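Local coordinates for methylocystis parvus OBBP MbnE (Methylocystis parvus OBBP, PDB 5ICQ), which probably binds the copper-chelating peptide methanobactin in the periplasm, as a solute-binding protein of the family that serves peptide and nickel transporters, at residues R337-F342 and G564-P569; A331-A336 and F444-M449; N322-N327 and V568-A573; G343-F348 and R419-L424. All blocks are in the same frame, centred on the assembly; numbering follows the deposited sequence.

Contact 1: residues R337-F342 and G564-P569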
# COMPACT_ATOMS: atom_id res chain seq x y z
N ARG A 337 11.32 -26.69 -5.81
CA ARG A 337 10.48 -27.63 -6.55
C ARG A 337 9.37 -28.18 -5.66
O ARG A 337 8.24 -28.36 -6.12
CB ARG A 337 11.33 -28.79 -7.10
CG ARG A 337 12.32 -28.40 -8.19
CD ARG A 337 13.29 -29.53 -8.48
NE ARG A 337 14.13 -29.85 -7.32
CZ ARG A 337 15.16 -30.68 -7.36
NH1 ARG A 337 15.50 -31.28 -8.50
NH2 ARG A 337 15.86 -30.93 -6.25
N LEU A 338 9.69 -28.46 -4.39
CA LEU A 338 8.65 -28.88 -3.46
C LEU A 338 7.67 -27.74 -3.17
O LEU A 338 6.46 -27.98 -3.05
CB LEU A 338 9.27 -29.39 -2.15
CG LEU A 338 8.30 -29.87 -1.05
CD1 LEU A 338 8.90 -31.04 -0.27
CD2 LEU A 338 7.95 -28.75 -0.08
N ARG A 339 8.17 -26.51 -3.02
CA ARG A 339 7.26 -25.39 -2.80
C ARG A 339 6.32 -25.22 -3.99
O ARG A 339 5.12 -24.99 -3.81
CB ARG A 339 8.03 -24.10 -2.54
CG ARG A 339 8.97 -24.23 -1.33
CD ARG A 339 9.53 -22.88 -0.85
NE ARG A 339 10.38 -22.22 -1.85
CZ ARG A 339 11.70 -22.23 -1.85
NH1 ARG A 339 12.37 -22.95 -0.94
NH2 ARG A 339 12.37 -21.55 -2.78
N GLU A 340 6.86 -25.32 -5.22
CA GLU A 340 6.00 -25.24 -6.40
C GLU A 340 4.95 -26.34 -6.39
O GLU A 340 3.76 -26.09 -6.67
CB GLU A 340 6.83 -25.31 -7.69
CG GLU A 340 5.92 -25.36 -8.93
CD GLU A 340 6.66 -25.20 -10.25
OE1 GLU A 340 7.90 -25.26 -10.28
OE2 GLU A 340 5.97 -24.99 -11.28
N ALA A 341 5.36 -27.58 -6.09
CA ALA A 341 4.42 -28.69 -6.07
C ALA A 341 3.31 -28.49 -5.03
O ALA A 341 2.13 -28.75 -5.31
CB ALA A 341 5.16 -30.00 -5.78
N PHE A 342 3.67 -28.04 -3.82
CA PHE A 342 2.65 -27.80 -2.81
C PHE A 342 1.68 -26.72 -3.27
O PHE A 342 0.47 -26.80 -3.01
CB PHE A 342 3.28 -27.42 -1.48
CG PHE A 342 3.74 -28.58 -0.65
CD1 PHE A 342 4.14 -29.77 -1.24
CD2 PHE A 342 3.76 -28.48 0.74
CE1 PHE A 342 4.57 -30.84 -0.45
CE2 PHE A 342 4.19 -29.54 1.53
CZ PHE A 342 4.60 -30.72 0.93
N GLY A 564 10.77 -18.28 -7.37
CA GLY A 564 11.19 -18.88 -6.12
C GLY A 564 10.11 -19.63 -5.39
O GLY A 564 10.43 -20.41 -4.48
N PHE A 565 8.84 -19.44 -5.75
CA PHE A 565 7.73 -20.10 -5.07
C PHE A 565 7.85 -19.93 -3.56
O PHE A 565 7.71 -20.88 -2.79
CB PHE A 565 7.65 -21.57 -5.49
CG PHE A 565 7.43 -21.73 -6.96
CD1 PHE A 565 6.14 -21.65 -7.48
CD2 PHE A 565 8.50 -21.83 -7.84
CE1 PHE A 565 5.93 -21.74 -8.86
CE2 PHE A 565 8.30 -21.91 -9.22
CZ PHE A 565 7.01 -21.87 -9.73
N TYR A 566 8.13 -18.69 -3.15
CA TYR A 566 8.19 -18.37 -1.73
C TYR A 566 6.81 -18.31 -1.11
O TYR A 566 6.69 -18.46 0.12
CB TYR A 566 8.90 -17.03 -1.52
CG TYR A 566 10.30 -17.01 -2.09
CD1 TYR A 566 11.32 -17.73 -1.47
CD2 TYR A 566 10.59 -16.30 -3.24
CE1 TYR A 566 12.62 -17.73 -2.00
CE2 TYR A 566 11.88 -16.29 -3.78
CZ TYR A 566 12.88 -17.01 -3.15
OH TYR A 566 14.14 -16.98 -3.69
N VAL A 567 5.79 -18.08 -1.92
CA VAL A 567 4.42 -17.92 -1.43
C VAL A 567 3.52 -18.75 -2.33
O VAL A 567 3.85 -19.03 -3.49
CB VAL A 567 3.96 -16.44 -1.42
CG1 VAL A 567 4.92 -15.57 -0.66
CG2 VAL A 567 3.82 -15.93 -2.83
N VAL A 568 2.38 -19.16 -1.78
CA VAL A 568 1.26 -19.64 -2.59
C VAL A 568 0.29 -18.48 -2.72
O VAL A 568 -0.36 -18.11 -1.73
CB VAL A 568 0.58 -20.86 -1.96
CG1 VAL A 568 -0.56 -21.36 -2.88
CG2 VAL A 568 1.59 -21.97 -1.74
N PRO A 569 0.18 -17.85 -3.89
CA PRO A 569 -0.61 -16.61 -3.98
C PRO A 569 -2.07 -16.91 -3.69
O PRO A 569 -2.60 -17.95 -4.09
CB PRO A 569 -0.41 -16.16 -5.43
CG PRO A 569 0.70 -16.99 -5.97
CD PRO A 569 0.70 -18.28 -5.19
O HOH W 1 3.81 -22.26 -4.49
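Helix 336-343 runs past the turn that joins helix 547-563 to strand 567-572, and the backbones come closest at Glu340 and Phe565, with CA atoms 5.6 Å apart. In this solute-binding-protein fold the helix thus packs against the turn that leads into a strand of the mixed sheet: Phe565, the first residue to leave helix 547-563, takes a positive phi of 49° and presents both its carbonyl and its ring to the neighbouring helix. Arg339 answers the carbonyls. Its guanidinium lies edge-on to the turn, and NE and NH2 both grip Gly564 O, NH2 at 2.8 Å and NE at 3.2 Å; a weaker bond runs from NE to Phe565 O. The third nitrogen, NH1, is taken by Phe333 O, which ties the loop ahead of the helix to the same side chain. With Arg339 replaced by alanine, Gly564 O and Phe333 O would probably be left without the one group that joins them. Glu340, its CG anti to the backbone N (chi1 174°), lies over the Phe565 ring while Arg395 takes OE1 in a salt bridge. The carboxylate is stacked on the ring, planes 13° apart, and Glu340 CB sits 3.6 Å from the ring centroid, almost on its normal.

Contact 2: residues A331-A336 and F444-M449. With SO4 (sulfate ion), chain C.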
# COMPACT_ATOMS: atom_id res chain seq x y z
N ALA A 331 14.31 -26.88 6.92
CA ALA A 331 14.75 -27.85 5.91
C ALA A 331 13.59 -28.39 5.08
O ALA A 331 13.76 -28.64 3.88
CB ALA A 331 15.49 -29.00 6.60
N LEU A 332 12.41 -28.54 5.67
CA LEU A 332 11.30 -29.13 4.92
C LEU A 332 10.86 -28.28 3.73
O LEU A 332 10.25 -28.82 2.81
CB LEU A 332 10.11 -29.38 5.84
CG LEU A 332 9.16 -28.22 6.12
CD1 LEU A 332 7.97 -28.72 6.94
CD2 LEU A 332 9.86 -27.09 6.87
N PHE A 333 11.15 -26.97 3.73
CA PHE A 333 10.72 -26.08 2.65
C PHE A 333 11.90 -25.44 1.91
O PHE A 333 11.75 -24.38 1.30
CB PHE A 333 9.78 -24.99 3.18
CG PHE A 333 8.40 -25.49 3.55
CD1 PHE A 333 7.79 -26.49 2.80
CD2 PHE A 333 7.71 -24.96 4.64
CE1 PHE A 333 6.51 -26.96 3.13
CE2 PHE A 333 6.43 -25.42 4.97
CZ PHE A 333 5.83 -26.42 4.21
N LYS A 334 13.07 -26.08 1.93
CA LYS A 334 14.22 -25.47 1.28
C LYS A 334 14.23 -25.64 -0.23
O LYS A 334 14.93 -24.89 -0.92
CB LYS A 334 15.51 -26.04 1.88
CG LYS A 334 15.83 -25.40 3.23
CD LYS A 334 17.21 -25.75 3.72
CE LYS A 334 17.48 -25.07 5.05
NZ LYS A 334 18.87 -25.32 5.54
N ASP A 335 13.49 -26.60 -0.78
CA ASP A 335 13.56 -26.92 -2.21
C ASP A 335 12.43 -26.20 -2.96
O ASP A 335 11.25 -26.45 -2.69
CB ASP A 335 13.49 -28.43 -2.41
CG ASP A 335 13.86 -28.87 -3.83
OD1 ASP A 335 13.55 -28.15 -4.80
OD2 ASP A 335 14.46 -29.95 -3.98
N ALA A 336 12.80 -25.33 -3.92
CA ALA A 336 11.78 -24.58 -4.65
C ALA A 336 10.84 -25.50 -5.43
O ALA A 336 9.70 -25.12 -5.73
CB ALA A 336 12.42 -23.58 -5.62
N PHE A 444 5.93 -36.55 5.66
CA PHE A 444 5.97 -35.09 5.56
C PHE A 444 4.80 -34.51 6.35
O PHE A 444 3.63 -34.88 6.11
CB PHE A 444 5.91 -34.63 4.10
CG PHE A 444 6.42 -33.22 3.90
CD1 PHE A 444 5.67 -32.13 4.33
CD2 PHE A 444 7.66 -33.00 3.33
CE1 PHE A 444 6.14 -30.84 4.17
CE2 PHE A 444 8.14 -31.70 3.17
CZ PHE A 444 7.37 -30.62 3.59
N SER A 445 5.09 -33.62 7.30
CA SER A 445 4.02 -32.94 8.01
C SER A 445 4.49 -31.56 8.44
O SER A 445 5.68 -31.33 8.68
CB SER A 445 3.53 -33.75 9.22
OG SER A 445 4.42 -33.66 10.30
N PHE A 446 3.54 -30.63 8.53
CA PHE A 446 3.88 -29.26 8.90
C PHE A 446 2.64 -28.57 9.45
O PHE A 446 1.53 -29.10 9.39
CB PHE A 446 4.48 -28.48 7.71
CG PHE A 446 3.49 -28.08 6.62
CD1 PHE A 446 3.17 -28.97 5.61
CD2 PHE A 446 2.94 -26.81 6.59
CE1 PHE A 446 2.29 -28.60 4.59
CE2 PHE A 446 2.05 -26.42 5.58
CZ PHE A 446 1.73 -27.32 4.57
N GLU A 447 2.85 -27.38 9.99
CA GLU A 447 1.79 -26.62 10.63
C GLU A 447 1.60 -25.30 9.91
O GLU A 447 2.58 -24.62 9.59
CB GLU A 447 2.14 -26.38 12.09
CG GLU A 447 1.21 -25.41 12.80
CD GLU A 447 1.81 -24.93 14.12
OE1 GLU A 447 1.50 -25.52 15.17
OE2 GLU A 447 2.61 -23.98 14.08
N ILE A 448 0.34 -24.92 9.67
CA ILE A 448 0.00 -23.57 9.21
C ILE A 448 -0.49 -22.78 10.41
O ILE A 448 -1.53 -23.11 10.99
CB ILE A 448 -1.08 -23.58 8.11
CG1 ILE A 448 -0.65 -24.42 6.91
CG2 ILE A 448 -1.41 -22.12 7.68
CD1 ILE A 448 -1.75 -24.56 5.84
N MET A 449 0.22 -21.72 10.77
CA MET A 449 -0.20 -20.87 11.88
C MET A 449 -1.16 -19.81 11.35
O MET A 449 -0.84 -19.12 10.37
CB MET A 449 1.01 -20.22 12.55
CG MET A 449 0.64 -19.22 13.63
SD MET A 449 2.11 -18.50 14.43
CE MET A 449 2.71 -17.38 13.16
S SO4 C . 15.22 -27.20 10.63
O1 SO4 C . 15.24 -26.04 11.53
O2 SO4 C . 16.02 -28.28 11.20
O3 SO4 C . 13.84 -27.65 10.48
O4 SO4 C . 15.78 -26.82 9.34
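Phe333 drives its CZ into the face of the Phe446 ring, 3.7 Å from CG of Phe446, in a T-shaped (edge-to-face) pair with planes at 76° and centroids 5.1 Å apart. The same Phe333 ring meets Phe444 less squarely: CE1 of Phe333 touches CZ of Phe444 at 3.8 Å, the planes inclined at 42°, so the three phenylalanines form an aromatic cluster. Leu332 packs against this cluster. Its CG lies between the backbone N and the carbonyl carbon (chi1 83°), which folds the side chain back over the face of the Phe333 ring and brings CD1 within 3.6 Å of Phe446 CB. CB of Leu332 meets Phe444 CZ, and the Leu332 carbonyl oxygen approaches the rim of that ring near its plane, 3.5 Å from CZ.

Beyond this shell, Phe326 and Phe342 each add an edge-to-face partner, to Phe333 and Phe444 respectively, and Leu338 packs on both rings. Strand 442-450 is held in its sheet by backbone bonds from Phe444 and Phe446 to strand 472-477, while Asp335 caps the start of helix 336-343. At the outer end Ala331 N donates to a sulfate oxygen, O4, at 2.8 Å, an ion probably picked up from the crystallisation solution. Between the loop and the strand, cohesion therefore rests chiefly on aromatic and aliphatic surface, with directionality supplied by the edge-to-face geometry.

Contact 3: residues N322-N327 and V568-A573; sequences NGFVFN and VPLFHA
Leu570, its CG anti to its own carbonyl carbon (chi1 -75°), reaches back over strand 322-326, while Phe324, with a similar first torsion of -69°, sends its ring across to meet it. CD2 of Leu570 lies 3.8 Å from CE2 of Phe324, the two side chains crossing at about a right angle, and the other methyl, CD1, rests on Gly323 CA at the same separation. Val568, paired with Phe324, lies on the same face of the sheet as that ring: its CB faces Phe324 CB, and CG2 touches CE2 of Phe326 at 3.6 Å. A threonine in place of Leu570 lacks the methyls that reach Gly323 and Phe324, and a gap would probably open beside the Phe324 ring.

These side chains ride on an antiparallel pair of strands in the mixed sheet, where strand 322-326 sits between 494-498 and 567-572. Phe324 and Val568 form a hydrogen-bonded pair, Phe324 N giving to Val568 O at 3.0 Å and Val568 N to Phe324 O at 2.7 Å. Gly323 opposes Pro569 in a non-hydrogen-bonded pair; there the Val568 carbonyl oxygen comes to 3.1 Å from Gly323 CA, and a side chain at this position would clash with it. Leu570 N continues the ladder with a bond to Asn322 O. Beyond it water replaces direct pairing: one molecule accepts from Asn322 N and gives a weak bond to Phe571 O, and another accepts from Asn322 ND2 and donates to Phe571 O at 2.7 Å. Asn322 OD1 turns instead to Gln498 NE2 on the strand that flanks it.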
# COMPACT_ATOMS: atom_id res chain seq x y z
N ASN A 322 -1.24 -11.27 -1.28
CA ASN A 322 -1.29 -12.05 -0.06
C ASN A 322 -1.09 -13.51 -0.43
O ASN A 322 -1.41 -13.93 -1.54
CB ASN A 322 -2.65 -11.94 0.66
CG ASN A 322 -3.06 -10.52 0.92
OD1 ASN A 322 -2.23 -9.66 1.22
ND2 ASN A 322 -4.36 -10.25 0.82
N GLY A 323 -0.57 -14.30 0.51
CA GLY A 323 -0.39 -15.71 0.18
C GLY A 323 0.02 -16.53 1.38
O GLY A 323 0.39 -15.99 2.43
N PHE A 324 -0.05 -17.85 1.21
CA PHE A 324 0.59 -18.77 2.14
C PHE A 324 2.10 -18.67 1.97
O PHE A 324 2.62 -18.96 0.89
CB PHE A 324 0.15 -20.22 1.90
CG PHE A 324 -1.28 -20.51 2.25
CD1 PHE A 324 -1.68 -20.62 3.58
CD2 PHE A 324 -2.22 -20.74 1.25
CE1 PHE A 324 -3.01 -20.91 3.91
CE2 PHE A 324 -3.54 -21.05 1.57
CZ PHE A 324 -3.93 -21.13 2.91
N VAL A 325 2.82 -18.32 3.04
CA VAL A 325 4.26 -18.12 2.97
C VAL A 325 4.96 -19.37 3.49
O VAL A 325 4.67 -19.82 4.60
CB VAL A 325 4.69 -16.90 3.80
CG1 VAL A 325 6.21 -16.81 3.79
CG2 VAL A 325 4.08 -15.62 3.23
N PHE A 326 5.90 -19.91 2.71
CA PHE A 326 6.77 -20.99 3.17
C PHE A 326 7.92 -20.43 4.00
O PHE A 326 8.57 -19.46 3.60
CB PHE A 326 7.36 -21.77 1.99
CG PHE A 326 6.36 -22.49 1.13
CD1 PHE A 326 5.96 -23.79 1.43
CD2 PHE A 326 5.87 -21.89 -0.03
CE1 PHE A 326 5.07 -24.47 0.59
CE2 PHE A 326 4.98 -22.55 -0.85
CZ PHE A 326 4.58 -23.85 -0.55
N ASN A 327 8.22 -21.06 5.13
CA ASN A 327 9.41 -20.66 5.86
C ASN A 327 10.59 -21.42 5.27
O ASN A 327 10.89 -22.55 5.66
CB ASN A 327 9.28 -20.93 7.36
CG ASN A 327 10.50 -20.43 8.13
OD1 ASN A 327 11.48 -20.01 7.53
ND2 ASN A 327 10.43 -20.46 9.46
N VAL A 568 2.38 -19.16 -1.78
CA VAL A 568 1.26 -19.64 -2.59
C VAL A 568 0.29 -18.48 -2.72
O VAL A 568 -0.36 -18.11 -1.73
CB VAL A 568 0.58 -20.86 -1.96
CG1 VAL A 568 -0.56 -21.36 -2.88
CG2 VAL A 568 1.59 -21.97 -1.74
N PRO A 569 0.18 -17.85 -3.89
CA PRO A 569 -0.61 -16.61 -3.98
C PRO A 569 -2.07 -16.91 -3.69
O PRO A 569 -2.60 -17.95 -4.09
CB PRO A 569 -0.41 -16.16 -5.43
CG PRO A 569 0.70 -16.99 -5.97
CD PRO A 569 0.70 -18.28 -5.19
N LEU A 570 -2.72 -15.97 -2.99
CA LEU A 570 -4.14 -16.10 -2.70
C LEU A 570 -4.94 -15.30 -3.73
O LEU A 570 -4.91 -15.63 -4.92
CB LEU A 570 -4.42 -15.69 -1.25
CG LEU A 570 -3.96 -16.78 -0.27
CD1 LEU A 570 -4.00 -16.29 1.18
CD2 LEU A 570 -4.81 -18.05 -0.41
N PHE A 571 -5.65 -14.25 -3.31
CA PHE A 571 -6.66 -13.68 -4.21
C PHE A 571 -6.99 -12.25 -3.80
O PHE A 571 -6.64 -11.80 -2.70
CB PHE A 571 -7.92 -14.55 -4.20
CG PHE A 571 -8.34 -14.98 -2.82
CD1 PHE A 571 -9.16 -14.17 -2.05
CD2 PHE A 571 -7.90 -16.18 -2.29
CE1 PHE A 571 -9.54 -14.56 -0.77
CE2 PHE A 571 -8.28 -16.57 -1.01
CZ PHE A 571 -9.10 -15.76 -0.26
N HIS A 572 -7.67 -11.54 -4.70
CA HIS A 572 -7.98 -10.13 -4.48
C HIS A 572 -9.27 -9.79 -5.20
O HIS A 572 -9.76 -10.56 -6.03
CB HIS A 572 -6.82 -9.23 -4.97
CG HIS A 572 -6.58 -9.33 -6.44
ND1 HIS A 572 -5.69 -10.22 -6.99
CD2 HIS A 572 -7.12 -8.64 -7.48
CE1 HIS A 572 -5.69 -10.09 -8.31
NE2 HIS A 572 -6.55 -9.13 -8.63
N ALA A 573 -9.83 -8.62 -4.87
CA ALA A 573 -10.96 -8.06 -5.61
C ALA A 573 -10.41 -7.21 -6.75
O ALA A 573 -9.55 -6.35 -6.53
CB ALA A 573 -11.85 -7.23 -4.69
O HOH W 2 -3.62 -11.29 -3.03
O HOH W 3 -5.82 -12.93 -0.38

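Contact 4: residues G343-F348 and R419-L424; sequences GMMFDF and RRALDL
The loop linking helix 336-343 to helix 348-355 packs against helix 415-427 through two consecutive methionines, Met344 and Met345, set on a type I beta turn that spans Gly343 to Phe346. Met344 does most of the touching. Its chain is fully extended beyond CG (chi2 177°, chi3 180°), which carries the sulfur over the helix backbone: SD lies 3.6 Å from Ala421 N and 3.8 Å from Arg420 CB. The terminal methyl goes one turn further along, CE meeting Leu424 CD1 at 3.7 Å, with the two side chains crossing at about a right angle.

Met345 reaches the same helix by a different path. Bends at chi2 and chi3, both near -60°, curl the chain so that its SD comes to 3.9 Å from Ala421 CB. The small alanine thus sits against both sulfurs, its CB being 4.2 Å from Met344 SD. In this way the helix-to-helix connection of the solute-binding-protein fold is laid on the side of helix 415-427 that carries Ala421 and Leu424, while the end of exposed Arg420 leads away from the loop. Leu424 also leans on Arg337, Glu340 and Ala341 of helix 336-343, and Met344 is backed by Pro406. At the far end of the loop Asp347 is the N-cap of helix 348-355, its OD1 accepting from Trp350 N and also bonded to Ser408 OG.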
# COMPACT_ATOMS: atom_id res chain seq x y z
N GLY A 343 2.20 -25.71 -3.96
CA GLY A 343 1.35 -24.64 -4.45
C GLY A 343 0.30 -25.12 -5.43
O GLY A 343 -0.79 -24.55 -5.51
N MET A 344 0.62 -26.17 -6.19
CA MET A 344 -0.33 -26.73 -7.15
C MET A 344 -1.58 -27.26 -6.49
O MET A 344 -2.61 -27.44 -7.16
CB MET A 344 0.31 -27.87 -7.93
CG MET A 344 1.39 -27.46 -8.88
SD MET A 344 2.09 -28.94 -9.65
CE MET A 344 3.31 -28.15 -10.69
N MET A 345 -1.52 -27.58 -5.21
CA MET A 345 -2.64 -28.24 -4.57
C MET A 345 -3.66 -27.28 -3.98
O MET A 345 -4.73 -27.73 -3.56
CB MET A 345 -2.12 -29.18 -3.48
CG MET A 345 -1.18 -30.26 -4.00
SD MET A 345 -1.91 -31.31 -5.29
CE MET A 345 -3.29 -32.05 -4.39
N PHE A 346 -3.39 -25.98 -3.96
CA PHE A 346 -4.38 -25.04 -3.44
C PHE A 346 -5.50 -24.86 -4.46
O PHE A 346 -5.24 -24.47 -5.60
CB PHE A 346 -3.76 -23.69 -3.10
CG PHE A 346 -4.77 -22.71 -2.58
CD1 PHE A 346 -5.38 -22.92 -1.35
CD2 PHE A 346 -5.14 -21.60 -3.32
CE1 PHE A 346 -6.34 -22.05 -0.87
CE2 PHE A 346 -6.09 -20.72 -2.84
CZ PHE A 346 -6.69 -20.94 -1.62
N ASP A 347 -6.74 -25.11 -4.05
CA ASP A 347 -7.89 -25.06 -4.96
C ASP A 347 -8.65 -23.76 -4.73
O ASP A 347 -9.57 -23.68 -3.91
CB ASP A 347 -8.79 -26.28 -4.74
CG ASP A 347 -9.93 -26.35 -5.74
OD1 ASP A 347 -10.23 -25.33 -6.39
OD2 ASP A 347 -10.54 -27.42 -5.88
N PHE A 348 -8.26 -22.72 -5.47
CA PHE A 348 -8.89 -21.41 -5.26
C PHE A 348 -10.35 -21.41 -5.69
O PHE A 348 -11.19 -20.78 -5.05
CB PHE A 348 -8.15 -20.32 -6.03
CG PHE A 348 -8.94 -19.04 -6.12
CD1 PHE A 348 -9.22 -18.31 -4.97
CD2 PHE A 348 -9.42 -18.58 -7.34
CE1 PHE A 348 -9.97 -17.14 -5.02
CE2 PHE A 348 -10.17 -17.39 -7.40
CZ PHE A 348 -10.45 -16.69 -6.24
N ARG A 419 -1.11 -35.48 -9.89
CA ARG A 419 -0.04 -36.14 -10.62
C ARG A 419 1.09 -35.17 -10.95
O ARG A 419 2.28 -35.54 -10.88
CB ARG A 419 -0.59 -36.78 -11.90
CG ARG A 419 0.46 -37.19 -12.92
CD ARG A 419 1.19 -38.47 -12.55
NE ARG A 419 0.34 -39.41 -11.83
CZ ARG A 419 0.66 -39.95 -10.66
NH1 ARG A 419 1.82 -39.67 -10.08
NH2 ARG A 419 -0.18 -40.79 -10.07
N ARG A 420 0.76 -33.94 -11.35
CA ARG A 420 1.81 -32.96 -11.61
C ARG A 420 2.61 -32.68 -10.35
O ARG A 420 3.84 -32.58 -10.39
CB ARG A 420 1.21 -31.67 -12.15
CG ARG A 420 0.56 -31.81 -13.50
CD ARG A 420 -0.06 -30.47 -13.91
NE ARG A 420 -0.83 -30.58 -15.14
CZ ARG A 420 -1.56 -29.59 -15.63
NH1 ARG A 420 -1.63 -28.44 -14.98
NH2 ARG A 420 -2.24 -29.76 -16.77
N ALA A 421 1.92 -32.54 -9.21
CA ALA A 421 2.60 -32.28 -7.95
C ALA A 421 3.51 -33.44 -7.56
O ALA A 421 4.67 -33.24 -7.17
CB ALA A 421 1.58 -32.00 -6.86
N LEU A 422 3.00 -34.67 -7.64
CA LEU A 422 3.81 -35.82 -7.25
C LEU A 422 5.02 -36.01 -8.15
O LEU A 422 6.09 -36.42 -7.68
CB LEU A 422 2.93 -37.08 -7.24
CG LEU A 422 1.91 -37.08 -6.10
CD1 LEU A 422 0.85 -38.17 -6.30
CD2 LEU A 422 2.63 -37.26 -4.78
N ASP A 423 4.88 -35.72 -9.45
CA ASP A 423 6.04 -35.83 -10.34
C ASP A 423 7.12 -34.84 -9.95
O ASP A 423 8.31 -35.18 -9.93
CB ASP A 423 5.62 -35.63 -11.80
CG ASP A 423 4.73 -36.75 -12.32
OD1 ASP A 423 4.60 -37.79 -11.65
OD2 ASP A 423 4.16 -36.58 -13.42
N LEU A 424 6.73 -33.59 -9.64
CA LEU A 424 7.71 -32.61 -9.18
C LEU A 424 8.34 -33.05 -7.86
O LEU A 424 9.56 -32.92 -7.67
CB LEU A 424 7.04 -31.25 -8.99
CG LEU A 424 7.38 -30.10 -9.93
CD1 LEU A 424 6.70 -28.83 -9.43
CD2 LEU A 424 8.89 -29.91 -10.05

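Contacts 1, 2 and 3 are buried, reach one mixed sheet and touch one another, whereas contact 4 is only partly buried and joins two helical elements outside that sheet. Contacts 1 and 3 share Val568 and Pro569: strand 567-572 is paired with strand 322-326 over its first part, while helix 336-343 packs on the turn just before it. The chemistry shifts with place. Contact 3 is backbone bonding within the sheet, with water taking over at one end; contact 1 sets a guanidinium against carbonyls at a turn; contact 2 is almost wholly apolar, aromatic rings between a loop and a strand; and contact 4, also apolar, relies on methionine side chains against helix 415-427.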